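Local coordinates for mitochondrial association factor 1 (Toxoplasma gondii, PDB 6BXS), which is encoded by a parasite locus required for direct manipulation of host mitochondria and carries a macro domain, a fold that in relatives binds ADP-ribose, at residues 21-26 and 254-259; 48-53 and 60-65; 107-112 and 123-128. One frame throughout, in Å; residues are numbered along the deposited sequence.

Interaction 1 of 3, residues 21-26 and 254-259; sequences VIFFGP and LQFMYE
F256 packs against V21 and F23, both of which meet its CD2 side, on one face of a parallel strand pair, and this is the tight part of the contact. V21 CG1 meets the ring edge of F256 in its plane, 3.6 Å from CD2; CG1 is placed there by being anti to the backbone N (chi1 -178°). The F23 and F256 rings run side by side with planes only 8° apart, yet are slid so far, with centroids 5.5 Å apart, that they barely overlap. Three backbone hydrogen bonds stitch the strands: I22 N to L254 O, F256 N to I22 O (2.8 Å) and F24 N to F256 O. On the other face I22 lies alongside Q255, and the amide oxygen OE1 of Q255 meets the F24 ring edge in plane, 3.4 Å from CE2. That oxygen also accepts from R215 NE, while Q255 NE2 donates to E253. Past F24 and F256 the ladder ends: a water lies in hydrogen-bonding reach of F24 O and M257 O, and P26, exposed to solvent, lays its CB over the Y258 ring in a CH-pi contact, 4.0 Å from the centroid. Within the macro-domain sheet, strand 8-13 bonds to the outer side of 19-24 and strand 213-216 to the far side of 253-256, while helices 263-276 and 230-248 cover the face carrying F256.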
ATOM      1  N   VAL A  21      12.089  11.844  -1.191  1.00 28.91           N
ATOM      2  CA  VAL A  21      11.381  10.768  -0.511  1.00 23.59           C
ATOM      3  C   VAL A  21      11.481  10.978   0.994  1.00 25.52           C
ATOM      4  O   VAL A  21      12.550  11.306   1.514  1.00 24.70           O
ATOM      5  CB  VAL A  21      11.948   9.384  -0.876  1.00 24.89           C
ATOM      6  CG1 VAL A  21      11.155   8.285  -0.185  1.00 26.47           C
ATOM      7  CG2 VAL A  21      11.928   9.183  -2.383  1.00 23.60           C
ATOM      8  N   ILE A  22      10.361  10.796   1.682  1.00 22.08           N
ATOM      9  CA  ILE A  22      10.325  10.912   3.135  1.00 19.65           C
ATOM     10  C   ILE A  22      10.530   9.553   3.791  1.00 26.68           C
ATOM     11  O   ILE A  22       9.889   8.570   3.415  1.00 22.51           O
ATOM     12  CB  ILE A  22       8.990  11.510   3.615  1.00 23.73           C
ATOM     13  CG1 ILE A  22       8.920  12.995   3.255  1.00 27.46           C
ATOM     14  CG2 ILE A  22       8.827  11.345   5.127  1.00 26.11           C
ATOM     15  CD1 ILE A  22       7.518  13.556   3.259  1.00 27.88           C
ATOM     16  N   PHE A  23      11.424   9.513   4.777  1.00 21.71           N
ATOM     17  CA  PHE A  23      11.625   8.324   5.597  1.00 25.89           C
ATOM     18  C   PHE A  23      11.396   8.681   7.057  1.00 25.93           C
ATOM     19  O   PHE A  23      12.282   9.223   7.716  1.00 26.74           O
ATOM     20  CB  PHE A  23      13.029   7.754   5.405  1.00 24.89           C
ATOM     21  CG  PHE A  23      13.344   7.391   3.986  1.00 24.50           C
ATOM     22  CD1 PHE A  23      13.869   8.333   3.120  1.00 28.56           C
ATOM     23  CD2 PHE A  23      13.117   6.107   3.518  1.00 25.92           C
ATOM     24  CE1 PHE A  23      14.162   8.004   1.813  1.00 27.16           C
ATOM     25  CE2 PHE A  23      13.408   5.773   2.209  1.00 29.81           C
ATOM     26  CZ  PHE A  23      13.933   6.724   1.356  1.00 30.91           C
ATOM     27  N   PHE A  24      10.200   8.386   7.554  1.00 21.97           N
ATOM     28  CA  PHE A  24       9.848   8.724   8.926  1.00 26.23           C
ATOM     29  C   PHE A  24      10.774   8.025   9.909  1.00 23.57           C
ATOM     30  O   PHE A  24      11.110   6.853   9.735  1.00 25.75           O
ATOM     31  CB  PHE A  24       8.395   8.352   9.223  1.00 28.63           C
ATOM     32  CG  PHE A  24       7.392   9.267   8.584  1.00 24.82           C
ATOM     33  CD1 PHE A  24       7.154  10.529   9.106  1.00 24.56           C
ATOM     34  CD2 PHE A  24       6.680   8.863   7.468  1.00 23.72           C
ATOM     35  CE1 PHE A  24       6.230  11.372   8.523  1.00 21.93           C
ATOM     36  CE2 PHE A  24       5.754   9.700   6.881  1.00 22.35           C
ATOM     37  CZ  PHE A  24       5.528  10.957   7.409  1.00 21.70           C
ATOM     38  N   GLY A  25      11.193   8.759  10.934  1.00 28.65           N
ATOM     39  CA  GLY A  25      12.022   8.205  11.987  1.00 28.28           C
ATOM     40  C   GLY A  25      11.141   7.540  13.021  1.00 28.51           C
ATOM     41  O   GLY A  25       9.923   7.479  12.843  1.00 28.15           O
ATOM     42  N   PRO A  26      11.741   7.054  14.118  1.00 28.80           N
ATOM     43  CA  PRO A  26      10.965   6.326  15.126  1.00 35.23           C
ATOM     44  C   PRO A  26       9.963   7.226  15.839  1.00 34.47           C
ATOM     45  O   PRO A  26      10.317   8.337  16.230  1.00 33.01           O
ATOM     46  CB  PRO A  26      12.027   5.821  16.115  1.00 36.94           C
ATOM     47  CG  PRO A  26      13.359   6.236  15.570  1.00 34.29           C
ATOM     48  CD  PRO A  26      13.128   7.295  14.548  1.00 31.81           C
ATOM     49  N   LEU A 254       6.341  10.116  -2.329  1.00 24.19           N
ATOM     50  CA  LEU A 254       6.592   8.855  -1.637  1.00 24.94           C
ATOM     51  C   LEU A 254       6.995   9.084  -0.183  1.00 26.46           C
ATOM     52  O   LEU A 254       7.891   9.880   0.110  1.00 22.22           O
ATOM     53  CB  LEU A 254       7.687   8.057  -2.351  1.00 23.30           C
ATOM     54  CG  LEU A 254       7.371   7.508  -3.743  1.00 33.65           C
ATOM     55  CD1 LEU A 254       8.589   6.793  -4.306  1.00 40.63           C
ATOM     56  CD2 LEU A 254       6.181   6.570  -3.704  1.00 32.47           C
ATOM     57  N   GLN A 255       6.319   8.378   0.719  1.00 21.09           N
ATOM     58  CA  GLN A 255       6.671   8.367   2.133  1.00 18.48           C
ATOM     59  C   GLN A 255       6.821   6.925   2.598  1.00 23.68           C
ATOM     60  O   GLN A 255       6.004   6.073   2.252  1.00 26.35           O
ATOM     61  CB  GLN A 255       5.611   9.076   2.974  1.00 18.93           C
ATOM     62  CG  GLN A 255       5.242  10.464   2.497  1.00 22.77           C
ATOM     63  CD  GLN A 255       4.155  11.092   3.346  1.00 23.95           C
ATOM     64  OE1 GLN A 255       3.639  10.468   4.275  1.00 24.56           O
ATOM     65  NE2 GLN A 255       3.802  12.331   3.034  1.00 25.73           N
ATOM     66  N   PHE A 256       7.866   6.658   3.376  1.00 22.42           N
ATOM     67  CA  PHE A 256       8.089   5.330   3.937  1.00 24.64           C
ATOM     68  C   PHE A 256       7.963   5.343   5.453  1.00 27.21           C
ATOM     69  O   PHE A 256       8.592   6.153   6.136  1.00 24.53           O
ATOM     70  CB  PHE A 256       9.460   4.795   3.527  1.00 25.09           C
ATOM     71  CG  PHE A 256       9.521   4.327   2.104  1.00 28.98           C
ATOM     72  CD1 PHE A 256       9.109   3.049   1.767  1.00 27.28           C
ATOM     73  CD2 PHE A 256       9.982   5.162   1.102  1.00 25.62           C
ATOM     74  CE1 PHE A 256       9.157   2.613   0.457  1.00 30.64           C
ATOM     75  CE2 PHE A 256      10.034   4.730  -0.209  1.00 28.36           C
ATOM     76  CZ  PHE A 256       9.620   3.454  -0.532  1.00 26.72           C
ATOM     77  N   MET A 257       7.143   4.434   5.969  1.00 28.80           N
ATOM     78  CA  MET A 257       6.940   4.298   7.403  1.00 26.21           C
ATOM     79  C   MET A 257       8.184   3.704   8.050  1.00 25.17           C
ATOM     80  O   MET A 257       9.076   3.215   7.356  1.00 27.11           O
ATOM     81  CB  MET A 257       5.719   3.424   7.686  1.00 24.46           C
ATOM     82  CG  MET A 257       4.441   3.941   7.044  1.00 22.90           C
ATOM     83  SD  MET A 257       3.092   2.752   7.089  1.00 26.33           S
ATOM     84  CE  MET A 257       2.834   2.599   8.855  1.00 32.93           C
ATOM     85  N   TYR A 258       8.234   3.736   9.377  1.00 23.85           N
ATOM     86  CA  TYR A 258       9.438   3.346  10.097  1.00 28.17           C
ATOM     87  C   TYR A 258       9.398   1.908  10.595  1.00 29.71           C
ATOM     88  O   TYR A 258       8.371   1.428  11.071  1.00 27.32           O
ATOM     89  CB  TYR A 258       9.666   4.274  11.288  1.00 29.77           C
ATOM     90  CG  TYR A 258      10.919   3.945  12.070  1.00 29.85           C
ATOM     91  CD1 TYR A 258      12.160   4.416  11.661  1.00 31.62           C
ATOM     92  CD2 TYR A 258      10.862   3.154  13.211  1.00 35.01           C
ATOM     93  CE1 TYR A 258      13.308   4.114  12.370  1.00 34.08           C
ATOM     94  CE2 TYR A 258      12.005   2.846  13.926  1.00 34.97           C
ATOM     95  CZ  TYR A 258      13.224   3.330  13.501  1.00 37.10           C
ATOM     96  OH  TYR A 258      14.365   3.028  14.211  1.00 40.32           O
ATOM     97  N   GLU A 259      10.534   1.230  10.465  1.00 30.97           N
ATOM     98  CA  GLU A 259      10.785  -0.012  11.181  1.00 33.45           C
ATOM     99  C   GLU A 259      12.239   0.020  11.663  1.00 34.70           C
ATOM    100  O   GLU A 259      13.100   0.592  10.989  1.00 29.55           O
ATOM    101  CB  GLU A 259      10.496  -1.234  10.302  1.00 35.23           C
ATOM    102  CG  GLU A 259      11.098  -1.198   8.900  1.00 33.96           C
ATOM    103  CD  GLU A 259      12.535  -1.682   8.846  1.00 33.83           C
ATOM    104  OE1 GLU A 259      12.952  -2.459   9.731  1.00 35.01           O
ATOM    105  OE2 GLU A 259      13.248  -1.285   7.902  1.00 32.32           O
TER
HETATM  106  O   HOH W   1      11.587   5.013   7.188  1.00 23.82           O

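Interaction 2 of 3, residues 48-53 and 60-65; sequences VDAGTY and VGMNGE
A50 O accepts a 2.8 Å hydrogen bond from a water whose oxygen in turn accepts from N63 N, 3.1 Å away, so A50 on the strand side is joined to the N-terminal part of the helix through one solvent molecule. Beside this bridge the D49 side chain turns to the helix: with CG anti to the backbone N (chi1 -168°), OD1 comes to 3.2 Å from N63 CA, and the carboxylate and the N63 side chain cross at a slant, their planes 51° apart. The methyl CG2 of T52 packs on the end of the N63 side chain, the two side chains crossing at about a right angle. M62 lies along the strand backbone. Its chain is fully extended, which carries the thioether along the strand until CE lies 3.2 Å from V48 O and SD 3.8 Å from A50 N; A50 CB lies 4.3 Å from SD, a loose apolar contact. Helical bonding is already under way here, with G64 N bonded to V60 O and E65 N to G61 O. A strand running through a glycine-rich loop into a helix is consistent with the macro-domain unit whose loop helps line the ADP-ribose pocket in relatives; whether it does so here is not established. Strand 45-50 lies between 213-216 and 166-170: V48 bonds to R215, and D49 to L168 and T170. From 166-170, Y169 packs on both D49 and N63 and takes the T52 amide with its hydroxyl, and M62 also leans on P217.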
ATOM      1  N   VAL A  48      -0.742   2.695   2.415  1.00 19.52           N
ATOM      2  CA  VAL A  48      -0.825   1.381   1.789  1.00 22.04           C
ATOM      3  C   VAL A  48      -0.806   0.269   2.831  1.00 22.47           C
ATOM      4  O   VAL A  48       0.193   0.057   3.514  1.00 23.25           O
ATOM      5  CB  VAL A  48       0.333   1.164   0.794  1.00 22.41           C
ATOM      6  CG1 VAL A  48       0.353  -0.276   0.277  1.00 25.49           C
ATOM      7  CG2 VAL A  48       0.224   2.147  -0.368  1.00 22.22           C
ATOM      8  N   ASP A  49      -1.919  -0.448   2.934  1.00 23.59           N
ATOM      9  CA  ASP A  49      -2.033  -1.565   3.860  1.00 20.26           C
ATOM     10  C   ASP A  49      -1.208  -2.755   3.387  1.00 20.36           C
ATOM     11  O   ASP A  49      -1.351  -3.202   2.249  1.00 24.16           O
ATOM     12  CB  ASP A  49      -3.499  -1.975   4.006  1.00 21.51           C
ATOM     13  CG  ASP A  49      -3.732  -2.934   5.162  1.00 26.47           C
ATOM     14  OD1 ASP A  49      -2.748  -3.418   5.762  1.00 27.15           O
ATOM     15  OD2 ASP A  49      -4.912  -3.212   5.465  1.00 22.39           O
ATOM     16  N   ALA A  50      -0.346  -3.270   4.257  1.00 21.24           N
ATOM     17  CA  ALA A  50       0.349  -4.521   3.976  1.00 22.13           C
ATOM     18  C   ALA A  50      -0.649  -5.667   4.094  1.00 19.87           C
ATOM     19  O   ALA A  50      -0.835  -6.237   5.169  1.00 23.81           O
ATOM     20  CB  ALA A  50       1.519  -4.718   4.924  1.00 23.69           C
ATOM     21  N   GLY A  51      -1.283  -5.996   2.973  1.00 20.40           N
ATOM     22  CA  GLY A  51      -2.423  -6.893   2.960  1.00 22.88           C
ATOM     23  C   GLY A  51      -2.089  -8.361   3.120  1.00 23.18           C
ATOM     24  O   GLY A  51      -0.931  -8.769   3.031  1.00 20.79           O
ATOM     25  N   THR A  52      -3.129  -9.155   3.350  1.00 22.95           N
ATOM     26  CA  THR A  52      -3.001 -10.598   3.498  1.00 23.80           C
ATOM     27  C   THR A  52      -3.366 -11.291   2.190  1.00 20.64           C
ATOM     28  O   THR A  52      -4.057 -10.723   1.348  1.00 19.11           O
ATOM     29  CB  THR A  52      -3.911 -11.127   4.619  1.00 22.08           C
ATOM     30  OG1 THR A  52      -5.269 -10.808   4.306  1.00 22.18           O
ATOM     31  CG2 THR A  52      -3.543 -10.500   5.960  1.00 28.83           C
ATOM     32  N   TYR A  53      -2.908 -12.526   2.033  1.00 21.77           N
ATOM     33  CA  TYR A  53      -3.189 -13.303   0.833  1.00 23.21           C
ATOM     34  C   TYR A  53      -4.676 -13.635   0.711  1.00 21.09           C
ATOM     35  O   TYR A  53      -5.163 -13.934  -0.379  1.00 24.03           O
ATOM     36  CB  TYR A  53      -2.347 -14.581   0.838  1.00 24.73           C
ATOM     37  CG  TYR A  53      -0.863 -14.298   0.950  1.00 21.93           C
ATOM     38  CD1 TYR A  53      -0.201 -13.596  -0.048  1.00 23.23           C
ATOM     39  CD2 TYR A  53      -0.129 -14.719   2.053  1.00 24.81           C
ATOM     40  CE1 TYR A  53       1.149 -13.321   0.043  1.00 20.20           C
ATOM     41  CE2 TYR A  53       1.228 -14.449   2.153  1.00 23.66           C
ATOM     42  CZ  TYR A  53       1.860 -13.748   1.145  1.00 22.40           C
ATOM     43  OH  TYR A  53       3.206 -13.473   1.232  1.00 22.91           O
ATOM     44  N   VAL A  60      -3.516  -9.041  12.342  1.00 31.17           N
ATOM     45  CA  VAL A  60      -2.361  -8.544  13.084  1.00 29.96           C
ATOM     46  C   VAL A  60      -1.461  -7.663  12.222  1.00 28.67           C
ATOM     47  O   VAL A  60      -1.727  -7.452  11.039  1.00 29.44           O
ATOM     48  CB  VAL A  60      -1.528  -9.715  13.645  1.00 27.80           C
ATOM     49  CG1 VAL A  60      -2.381 -10.563  14.579  1.00 31.35           C
ATOM     50  CG2 VAL A  60      -0.970 -10.570  12.511  1.00 37.59           C
ATOM     51  N   GLY A  61      -0.387  -7.158  12.822  1.00 26.70           N
ATOM     52  CA  GLY A  61       0.544  -6.299  12.117  1.00 34.12           C
ATOM     53  C   GLY A  61      -0.119  -5.006  11.679  1.00 24.28           C
ATOM     54  O   GLY A  61      -1.045  -4.521  12.329  1.00 23.79           O
ATOM     55  N   MET A  62       0.351  -4.454  10.567  1.00 25.11           N
ATOM     56  CA  MET A  62      -0.189  -3.205  10.044  1.00 27.91           C
ATOM     57  C   MET A  62      -1.650  -3.349   9.641  1.00 23.83           C
ATOM     58  O   MET A  62      -2.452  -2.438   9.849  1.00 22.22           O
ATOM     59  CB  MET A  62       0.625  -2.737   8.842  1.00 25.38           C
ATOM     60  CG  MET A  62       0.222  -1.364   8.337  1.00 34.24           C
ATOM     61  SD  MET A  62       1.064  -0.919   6.817  1.00 34.83           S
ATOM     62  CE  MET A  62       0.452   0.748   6.586  1.00 38.33           C
ATOM     63  N   ASN A  63      -1.982  -4.491   9.046  1.00 20.83           N
ATOM     64  CA  ASN A  63      -3.350  -4.774   8.634  1.00 22.31           C
ATOM     65  C   ASN A  63      -4.301  -4.652   9.815  1.00 20.72           C
ATOM     66  O   ASN A  63      -5.392  -4.096   9.695  1.00 24.63           O
ATOM     67  CB  ASN A  63      -3.441  -6.173   8.018  1.00 21.91           C
ATOM     68  CG  ASN A  63      -4.756  -6.414   7.299  1.00 26.17           C
ATOM     69  OD1 ASN A  63      -5.408  -5.478   6.840  1.00 23.68           O
ATOM     70  ND2 ASN A  63      -5.153  -7.675   7.199  1.00 27.86           N
ATOM     71  N   GLY A  64      -3.866  -5.166  10.961  1.00 25.01           N
ATOM     72  CA  GLY A  64      -4.633  -5.069  12.188  1.00 25.28           C
ATOM     73  C   GLY A  64      -4.778  -3.637  12.666  1.00 26.61           C
ATOM     74  O   GLY A  64      -5.820  -3.261  13.202  1.00 23.89           O
ATOM     75  N   GLU A  65      -3.733  -2.836  12.476  1.00 25.55           N
ATOM     76  CA  GLU A  65      -3.772  -1.430  12.868  1.00 28.90           C
ATOM     77  C   GLU A  65      -4.755  -0.661  11.993  1.00 25.30           C
ATOM     78  O   GLU A  65      -5.457   0.231  12.473  1.00 28.10           O
ATOM     79  CB  GLU A  65      -2.380  -0.798  12.776  1.00 29.01           C
ATOM     80  CG  GLU A  65      -1.368  -1.375  13.752  1.00 33.43           C
ATOM     81  CD  GLU A  65      -1.748  -1.139  15.202  1.00 44.30           C
ATOM     82  OE1 GLU A  65      -2.391  -0.108  15.493  1.00 46.33           O
ATOM     83  OE2 GLU A  65      -1.407  -1.991  16.051  1.00 44.01           O
TER
HETATM   84  O   HOH W   2       0.150  -6.411   7.831  1.00 21.61           O

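Interaction 3 of 3, residues 107-112 and 123-128; sequences TLVEID and SFAYVA
V109 and A125 form a hydrogen-bonded antiparallel pair that satisfies both backbones: V109 N reaches A125 O at 3.0 Å in the carbonyl plane, whereas A125 N comes to V109 O at 3.1 Å from 43° out of the V109 carbonyl plane. V109 O takes a second, weaker approach from F124 CA at 3.3 Å. The pair I111 and S123 repeats the two-way pairing with straighter bonds, I111 N to S123 O at 3.1 Å and S123 N to I111 O at 3.2 Å. These strands make a beta hairpin whose first strand, 109-111, is the outermost on this side of the macro-domain sheet; the second is flanked by strand 147-152. Where the pairing gives out, a water accepts from V127 N and lies within donating reach of T107 O. Between the two bonded pairs, E110 runs extended alongside the F124 ring, OE1 3.2 Å from CE2, while OE2 is held by a salt bridge to R122. L108 CD2 adds a 3.6 Å contact to F124 CD2, and the F124 ring meets Y200 of helix 179-202 edge-to-face. On the opposite face, V109 CG2 touches A125 CB, and S123 OG hydrogen-bonds to S113 OG and H150 ND1 near L97 of helix 83-103.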
ATOM      1  N   THR A 107      -5.327  -2.106 -16.084  1.00 23.56           N
ATOM      2  CA  THR A 107      -6.479  -1.209 -16.106  1.00 24.12           C
ATOM      3  C   THR A 107      -7.087  -1.096 -14.713  1.00 24.88           C
ATOM      4  O   THR A 107      -7.104  -2.063 -13.951  1.00 27.07           O
ATOM      5  CB  THR A 107      -7.566  -1.693 -17.086  1.00 27.99           C
ATOM      6  OG1 THR A 107      -8.228  -2.839 -16.540  1.00 33.36           O
ATOM      7  CG2 THR A 107      -6.960  -2.049 -18.436  1.00 29.53           C
ATOM      8  N   LEU A 108      -7.583   0.092 -14.385  1.00 25.14           N
ATOM      9  CA  LEU A 108      -8.225   0.326 -13.099  1.00 26.13           C
ATOM     10  C   LEU A 108      -9.699  -0.064 -13.166  1.00 24.51           C
ATOM     11  O   LEU A 108     -10.480   0.557 -13.886  1.00 25.82           O
ATOM     12  CB  LEU A 108      -8.083   1.793 -12.689  1.00 21.65           C
ATOM     13  CG  LEU A 108      -8.457   2.140 -11.246  1.00 22.18           C
ATOM     14  CD1 LEU A 108      -7.447   1.558 -10.271  1.00 19.83           C
ATOM     15  CD2 LEU A 108      -8.565   3.647 -11.067  1.00 26.28           C
ATOM     16  N   VAL A 109     -10.072  -1.099 -12.419  1.00 28.09           N
ATOM     17  CA  VAL A 109     -11.464  -1.535 -12.363  1.00 24.67           C
ATOM     18  C   VAL A 109     -12.123  -0.940 -11.127  1.00 25.03           C
ATOM     19  O   VAL A 109     -11.442  -0.408 -10.249  1.00 23.19           O
ATOM     20  CB  VAL A 109     -11.586  -3.070 -12.359  1.00 24.76           C
ATOM     21  CG1 VAL A 109     -11.063  -3.628 -13.674  1.00 26.51           C
ATOM     22  CG2 VAL A 109     -10.844  -3.684 -11.179  1.00 27.56           C
ATOM     23  N   GLU A 110     -13.448  -1.038 -11.057  1.00 25.12           N
ATOM     24  CA  GLU A 110     -14.210  -0.199 -10.142  1.00 21.92           C
ATOM     25  C   GLU A 110     -15.599  -0.749  -9.824  1.00 25.69           C
ATOM     26  O   GLU A 110     -16.260  -1.332 -10.682  1.00 24.73           O
ATOM     27  CB  GLU A 110     -14.329   1.200 -10.754  1.00 31.64           C
ATOM     28  CG  GLU A 110     -15.014   2.246  -9.901  1.00 34.39           C
ATOM     29  CD  GLU A 110     -15.164   3.566 -10.643  1.00 45.87           C
ATOM     30  OE1 GLU A 110     -14.239   3.939 -11.396  1.00 46.72           O
ATOM     31  OE2 GLU A 110     -16.211   4.226 -10.486  1.00 48.19           O
ATOM     32  N   ILE A 111     -16.025  -0.555  -8.580  1.00 24.89           N
ATOM     33  CA  ILE A 111     -17.401  -0.824  -8.168  1.00 23.47           C
ATOM     34  C   ILE A 111     -17.825   0.194  -7.115  1.00 24.12           C
ATOM     35  O   ILE A 111     -17.001   0.670  -6.331  1.00 27.79           O
ATOM     36  CB  ILE A 111     -17.588  -2.254  -7.598  1.00 29.41           C
ATOM     37  CG1 ILE A 111     -16.568  -2.550  -6.494  1.00 27.47           C
ATOM     38  CG2 ILE A 111     -17.499  -3.299  -8.706  1.00 34.82           C
ATOM     39  CD1 ILE A 111     -17.108  -2.357  -5.098  1.00 36.53           C
ATOM     40  N   ASP A 112     -19.110   0.531  -7.104  1.00 20.90           N
ATOM     41  CA  ASP A 112     -19.635   1.503  -6.152  1.00 25.15           C
ATOM     42  C   ASP A 112     -20.003   0.821  -4.839  1.00 25.21           C
ATOM     43  O   ASP A 112     -21.173   0.535  -4.579  1.00 23.17           O
ATOM     44  CB  ASP A 112     -20.848   2.225  -6.742  1.00 26.63           C
ATOM     45  CG  ASP A 112     -21.369   3.325  -5.839  1.00 28.05           C
ATOM     46  OD1 ASP A 112     -20.644   3.736  -4.906  1.00 26.45           O
ATOM     47  OD2 ASP A 112     -22.503   3.788  -6.070  1.00 31.10           O
ATOM     48  N   SER A 123     -14.632   1.616  -4.418  1.00 21.52           N
ATOM     49  CA  SER A 123     -13.513   0.681  -4.367  1.00 20.85           C
ATOM     50  C   SER A 123     -12.946   0.398  -5.749  1.00 19.67           C
ATOM     51  O   SER A 123     -13.688   0.185  -6.708  1.00 22.95           O
ATOM     52  CB  SER A 123     -13.948  -0.626  -3.706  1.00 23.15           C
ATOM     53  OG  SER A 123     -14.436  -0.389  -2.399  1.00 26.24           O
ATOM     54  N   PHE A 124     -11.618   0.390  -5.829  1.00 20.36           N
ATOM     55  CA  PHE A 124     -10.905   0.196  -7.083  1.00 21.04           C
ATOM     56  C   PHE A 124      -9.917  -0.952  -6.952  1.00 16.68           C
ATOM     57  O   PHE A 124      -9.556  -1.343  -5.844  1.00 21.32           O
ATOM     58  CB  PHE A 124     -10.159   1.473  -7.486  1.00 19.26           C
ATOM     59  CG  PHE A 124     -11.040   2.684  -7.614  1.00 21.42           C
ATOM     60  CD1 PHE A 124     -11.480   3.363  -6.489  1.00 21.52           C
ATOM     61  CD2 PHE A 124     -11.415   3.155  -8.860  1.00 20.10           C
ATOM     62  CE1 PHE A 124     -12.286   4.481  -6.608  1.00 23.89           C
ATOM     63  CE2 PHE A 124     -12.219   4.272  -8.984  1.00 21.48           C
ATOM     64  CZ  PHE A 124     -12.653   4.936  -7.858  1.00 23.15           C
ATOM     65  N   ALA A 125      -9.475  -1.482  -8.087  1.00 17.18           N
ATOM     66  CA  ALA A 125      -8.419  -2.484  -8.101  1.00 18.26           C
ATOM     67  C   ALA A 125      -7.585  -2.369  -9.375  1.00 24.68           C
ATOM     68  O   ALA A 125      -8.037  -1.823 -10.381  1.00 20.75           O
ATOM     69  CB  ALA A 125      -8.998  -3.874  -7.968  1.00 21.31           C
ATOM     70  N   TYR A 126      -6.368  -2.898  -9.317  1.00 21.70           N
ATOM     71  CA  TYR A 126      -5.412  -2.773 -10.408  1.00 20.75           C
ATOM     72  C   TYR A 126      -4.312  -3.810 -10.227  1.00 20.61           C
ATOM     73  O   TYR A 126      -3.776  -3.964  -9.129  1.00 25.69           O
ATOM     74  CB  TYR A 126      -4.831  -1.351 -10.436  1.00 23.25           C
ATOM     75  CG  TYR A 126      -3.783  -1.079 -11.503  1.00 23.10           C
ATOM     76  CD1 TYR A 126      -2.479  -1.543 -11.367  1.00 23.24           C
ATOM     77  CD2 TYR A 126      -4.090  -0.323 -12.625  1.00 25.05           C
ATOM     78  CE1 TYR A 126      -1.521  -1.286 -12.334  1.00 18.65           C
ATOM     79  CE2 TYR A 126      -3.138  -0.057 -13.594  1.00 25.47           C
ATOM     80  CZ  TYR A 126      -1.856  -0.541 -13.443  1.00 23.65           C
ATOM     81  OH  TYR A 126      -0.904  -0.278 -14.405  1.00 25.08           O
ATOM     82  N   VAL A 127      -3.997  -4.536 -11.294  1.00 20.27           N
ATOM     83  CA  VAL A 127      -2.842  -5.427 -11.302  1.00 22.67           C
ATOM     84  C   VAL A 127      -1.976  -5.154 -12.523  1.00 21.32           C
ATOM     85  O   VAL A 127      -2.478  -5.026 -13.637  1.00 20.28           O
ATOM     86  CB  VAL A 127      -3.247  -6.920 -11.295  1.00 20.37           C
ATOM     87  CG1 VAL A 127      -3.737  -7.333  -9.919  1.00 22.76           C
ATOM     88  CG2 VAL A 127      -4.291  -7.212 -12.364  1.00 26.37           C
ATOM     89  N   ALA A 128      -0.672  -5.051 -12.298  1.00 20.30           N
ATOM     90  CA  ALA A 128       0.280  -4.879 -13.384  1.00 24.50           C
ATOM     91  C   ALA A 128       0.458  -6.201 -14.120  1.00 24.06           C
ATOM     92  O   ALA A 128       0.622  -6.233 -15.341  1.00 22.01           O
ATOM     93  CB  ALA A 128       1.610  -4.376 -12.849  1.00 24.00           C
TER
HETATM   94  O   HOH W   3      -6.087  -4.525 -13.499  1.00 23.78           O

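In the fold
All three contacts reach one mixed sheet, at different depths. Interactions 1 and 3 lie on opposite sides of the chain's centre, about 27 Å apart between centres; interaction 2 lies nearer the middle. Interaction 1 joins distant parts of the chain, its loop enclosing both others, and is largely buried and aromatic under two helices. Interaction 3 is a local hairpin at the sheet's edge, only partly buried, with ionic and polar side chains beside its apolar ones. Interaction 2 instead joins strand to helix, with a water in place of direct backbone bonds. It touches interaction 1 where M257 SD packs against M62 CE at 3.4 Å; interaction 3 touches neither.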